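Local coordinates for protein PfkB (Polaromonas sp. JS666, PDB 4DU5) that probably transfers a phosphate group from ATP to a sugar or related small molecule, as a carbohydrate kinase of the pfkB family, at residues T159-A164 and N192-L197; S186-P191 and W217-M222. All coordinates share one frame; numbering follows the deposited sequence.

Contact 1: T159-A164 and N192-L197; sequences TGVFPA and NLRPTL
Ala164 and Leu197 meet through their methyl and methylene carbons, with Ala164 CB 3.6 Å from Leu197 CB and 3.8 Å from Leu197 CD1. The same CD1 reaches Val161 CG1 at 4.1 Å, so one leucine branch serves two apolar partners. Val161 divides its methyls: with CG1 anti to the backbone N (chi1 -178°), CG1 goes to the leucine and CG2 to Arg194. There CG2 lies 3.9 Å from Arg194 CG and 3.4 Å from Arg194 NH1, an oblique approach to the guanidinium that adds van der Waals contact but no polar bond. A serine in place of Leu197 would probably leave Ala164 CB and Val161 CG1 without their apolar partner and open a gap between the two loops. No hydrogen bond joins the segments; the backbones approach through a CA-H...O contact from Gly160 CA to Asn192 O, 3.5 Å long and 163° at the hydrogen. Both loops leave the C-terminal ends of neighbouring parallel strands, 153-159 and 186-190, the end of the sheet at which kinases of this family generally bind their substrates, and probably so here. Helix 60-70 touches Val161 through Ala60, while Leu193 turns to helix 222-229.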
# COMPACT_ATOMS: atom_id res chain seq x y z
N THR A 159 -0.04 21.54 13.41
CA THR A 159 -0.02 20.39 14.31
C THR A 159 1.42 19.89 14.56
O THR A 159 2.38 20.46 14.05
CB THR A 159 -0.86 19.31 13.71
OG1 THR A 159 -2.20 19.78 13.67
CG2 THR A 159 -0.82 18.10 14.51
N GLY A 160 1.56 18.84 15.37
CA GLY A 160 2.84 18.20 15.55
C GLY A 160 3.14 17.15 14.47
O GLY A 160 4.28 16.70 14.36
N VAL A 161 2.13 16.76 13.69
CA VAL A 161 2.30 15.70 12.70
C VAL A 161 3.05 16.23 11.48
O VAL A 161 4.20 15.83 11.25
CB VAL A 161 1.00 15.07 12.27
CG1 VAL A 161 1.26 13.99 11.32
CG2 VAL A 161 0.31 14.51 13.47
N PHE A 162 2.45 17.14 10.72
CA PHE A 162 3.13 17.69 9.56
C PHE A 162 4.64 17.94 9.77
O PHE A 162 5.46 17.45 8.99
CB PHE A 162 2.43 18.94 9.05
CG PHE A 162 2.99 19.46 7.78
CD1 PHE A 162 3.13 18.62 6.67
CD2 PHE A 162 3.37 20.81 7.66
CE1 PHE A 162 3.66 19.11 5.45
CE2 PHE A 162 3.91 21.32 6.43
CZ PHE A 162 4.04 20.46 5.32
N PRO A 163 5.03 18.65 10.83
CA PRO A 163 6.48 18.82 10.99
C PRO A 163 7.27 17.52 11.24
O PRO A 163 8.49 17.51 11.04
CB PRO A 163 6.58 19.73 12.20
CG PRO A 163 5.34 19.51 12.94
CD PRO A 163 4.28 19.31 11.91
N ALA A 164 6.60 16.44 11.64
CA ALA A 164 7.26 15.17 12.00
C ALA A 164 7.40 14.20 10.85
O ALA A 164 7.77 13.06 11.05
CB ALA A 164 6.49 14.47 13.11
N ASN A 192 0.61 17.85 18.87
CA ASN A 192 0.44 16.40 18.83
C ASN A 192 1.76 15.67 18.97
O ASN A 192 2.76 16.10 18.40
CB ASN A 192 -0.14 16.02 17.49
CG ASN A 192 -1.62 16.13 17.46
OD1 ASN A 192 -2.32 15.44 18.22
ND2 ASN A 192 -2.13 16.98 16.58
N LEU A 193 1.78 14.56 19.69
CA LEU A 193 3.00 13.77 19.79
C LEU A 193 2.87 12.48 19.03
O LEU A 193 2.03 11.64 19.37
CB LEU A 193 3.32 13.45 21.24
CG LEU A 193 3.52 14.59 22.22
CD1 LEU A 193 4.28 14.02 23.38
CD2 LEU A 193 4.28 15.72 21.55
N ARG A 194 3.68 12.31 18.00
CA ARG A 194 3.75 11.02 17.35
C ARG A 194 5.22 10.61 17.36
O ARG A 194 6.03 11.12 16.57
CB ARG A 194 3.20 11.09 15.93
CG ARG A 194 1.83 11.77 15.81
CD ARG A 194 0.71 10.78 15.67
NE ARG A 194 -0.47 11.30 16.33
CZ ARG A 194 -1.53 11.80 15.70
NH1 ARG A 194 -1.58 11.85 14.37
NH2 ARG A 194 -2.56 12.24 16.43
N PRO A 195 5.58 9.70 18.29
CA PRO A 195 6.99 9.37 18.51
C PRO A 195 7.60 8.58 17.33
O PRO A 195 8.73 8.89 16.90
CB PRO A 195 6.97 8.54 19.80
CG PRO A 195 5.49 8.37 20.19
CD PRO A 195 4.68 8.76 18.99
N THR A 196 6.87 7.59 16.81
CA THR A 196 7.28 6.85 15.63
C THR A 196 7.80 7.78 14.53
O THR A 196 8.67 7.42 13.75
CB THR A 196 6.12 6.03 15.02
OG1 THR A 196 5.33 6.87 14.16
CG2 THR A 196 5.23 5.36 16.13
N LEU A 197 7.26 8.99 14.47
CA LEU A 197 7.66 9.92 13.43
C LEU A 197 8.96 10.68 13.69
O LEU A 197 9.54 11.27 12.79
CB LEU A 197 6.52 10.90 13.19
CG LEU A 197 5.32 10.32 12.46
CD1 LEU A 197 4.39 11.44 12.01
CD2 LEU A 197 5.77 9.47 11.27

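Contact 2: S186-P191 and W217-M222; sequences SVSFDP and WVLPGM
Ser186 sets its hydroxyl over one face of the Trp217 indole, toward the rim, with OG 3.1 Å from Trp217 CZ2. Putting OG anti to the backbone N (chi1 171°) brings it there, and a hydrogen bond to His155 ND1 holds it; the His155 ring also stacks with the indole. Ser188 approaches the same ring obliquely, its OG 3.2 Å from Trp217 CE3. Phe189 and Val218 project from the other face of the sheet, where Phe189 CD2 and Val218 CG1 are a loose 4.5 Å apart; the phenyl ring leads away from segment 217-222 and has Pro191 N over its centre. Beyond the paired strands, Pro191 CG packs on Pro220 CB at 3.8 Å. Parallel pairing sets the register of the strands and which face each side chain leaves from: Trp217 N donates to Val187 O (3.1 Å), Phe189 N to Trp217 O (2.7 Å) and Leu219 N to Phe189 O (2.8 Å). Past the last of these a water accepts from Gly221 N, the N-cap residue of helix 222-229, and bonds weakly to Asp190 OD1 and Pro191 O. The two strands and helix 201-212 form a beta-alpha-beta unit in the middle of the main sheet. Strand 153-159 flanks 186-190, and 248-252 flanks 217-218. Helix 283-296 packs on the face bearing Ser188 and Trp217, through Ile292 and Leu295.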
# COMPACT_ATOMS: atom_id res chain seq x y z
N SER A 186 -3.53 34.97 12.19
CA SER A 186 -3.75 34.19 13.36
C SER A 186 -3.24 32.75 13.16
O SER A 186 -3.50 32.10 12.17
CB SER A 186 -5.24 34.29 13.66
OG SER A 186 -5.62 33.41 14.67
N VAL A 187 -2.48 32.26 14.12
CA VAL A 187 -1.92 30.93 14.04
C VAL A 187 -2.27 30.09 15.25
O VAL A 187 -2.08 30.50 16.38
CB VAL A 187 -0.39 30.96 13.86
CG1 VAL A 187 0.23 29.59 14.10
CG2 VAL A 187 -0.06 31.42 12.46
N SER A 188 -2.72 28.88 14.98
CA SER A 188 -3.11 27.91 15.95
C SER A 188 -2.09 26.78 15.96
O SER A 188 -1.70 26.28 14.90
CB SER A 188 -4.41 27.32 15.44
OG SER A 188 -5.40 27.46 16.39
N PHE A 189 -1.73 26.31 17.13
CA PHE A 189 -0.85 25.15 17.20
C PHE A 189 -1.38 24.10 18.13
O PHE A 189 -1.70 24.36 19.27
CB PHE A 189 0.56 25.57 17.60
CG PHE A 189 1.55 24.45 17.57
CD1 PHE A 189 1.64 23.59 16.47
CD2 PHE A 189 2.43 24.27 18.64
CE1 PHE A 189 2.58 22.54 16.46
CE2 PHE A 189 3.36 23.22 18.65
CZ PHE A 189 3.45 22.37 17.56
N ASP A 190 -1.46 22.89 17.62
CA ASP A 190 -1.82 21.74 18.41
C ASP A 190 -0.61 20.79 18.49
O ASP A 190 -0.31 20.11 17.52
CB ASP A 190 -3.02 21.03 17.78
CG ASP A 190 -3.37 19.75 18.51
OD1 ASP A 190 -2.72 19.46 19.55
OD2 ASP A 190 -4.32 19.04 18.07
N PRO A 191 0.07 20.74 19.66
CA PRO A 191 1.31 19.97 19.84
C PRO A 191 1.10 18.46 19.94
O PRO A 191 1.37 17.87 20.99
CB PRO A 191 1.86 20.49 21.16
CG PRO A 191 0.71 21.01 21.89
CD PRO A 191 -0.31 21.46 20.89
N TRP A 217 -2.16 30.70 19.48
CA TRP A 217 -2.98 29.82 20.33
C TRP A 217 -2.40 28.41 20.40
O TRP A 217 -2.27 27.74 19.38
CB TRP A 217 -4.46 29.73 19.88
CG TRP A 217 -5.05 30.99 19.33
CD1 TRP A 217 -4.78 32.25 19.72
CD2 TRP A 217 -6.06 31.09 18.33
NE1 TRP A 217 -5.53 33.15 19.01
CE2 TRP A 217 -6.33 32.45 18.14
CE3 TRP A 217 -6.76 30.15 17.57
CZ2 TRP A 217 -7.26 32.92 17.24
CZ3 TRP A 217 -7.69 30.61 16.63
CH2 TRP A 217 -7.94 31.99 16.49
N VAL A 218 -2.08 27.96 21.60
CA VAL A 218 -1.51 26.64 21.76
C VAL A 218 -2.55 25.73 22.41
O VAL A 218 -3.17 26.12 23.39
CB VAL A 218 -0.18 26.72 22.51
CG1 VAL A 218 0.54 25.38 22.54
CG2 VAL A 218 0.70 27.74 21.79
N LEU A 219 -2.75 24.55 21.84
CA LEU A 219 -3.83 23.65 22.25
C LEU A 219 -3.41 22.31 22.85
O LEU A 219 -3.80 21.27 22.35
CB LEU A 219 -4.73 23.39 21.05
CG LEU A 219 -5.95 24.25 20.82
CD1 LEU A 219 -5.90 25.61 21.45
CD2 LEU A 219 -6.05 24.37 19.36
N PRO A 220 -2.63 22.31 23.93
CA PRO A 220 -2.13 21.02 24.43
C PRO A 220 -3.07 20.23 25.31
O PRO A 220 -3.94 20.79 25.98
CB PRO A 220 -0.94 21.43 25.29
CG PRO A 220 -1.32 22.80 25.77
CD PRO A 220 -2.02 23.45 24.62
N GLY A 221 -2.86 18.92 25.29
CA GLY A 221 -3.45 18.01 26.27
C GLY A 221 -2.49 17.93 27.44
O GLY A 221 -1.28 18.02 27.25
N MSE A 222 -3.06 17.80 28.64
CA MSE A 222 -2.33 17.63 29.90
C MSE A 222 -1.16 16.65 29.81
O MSE A 222 -0.07 16.99 30.23
CB MSE A 222 -3.28 17.08 30.97
CG MSE A 222 -3.37 17.86 32.28
SE MSE A 222 -1.90 19.05 32.75
CE MSE A 222 -0.58 17.71 33.39
O HOH W 1 -1.44 18.20 22.44

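Strand 186-190 and the loop that follows it tie the two contacts together: 186-191 pairs with its sheet neighbour 217-222 in contact 2, and the chain then runs directly into 192-197 of contact 1. Contact 2 is buried and rests on regular backbone hydrogen bonds with side chains on both sheet faces. Contact 1 is only partly buried and joins loops at the C-terminal ends of two neighbouring strands, so packing between side chains takes the place of strand pairing. Their centres lie about 13 Å apart, yet they touch where Phe189 CE1 packs 3.2 Å from Thr159 O, linking strand 186-190 to the end of strand 153-159 on its other flank.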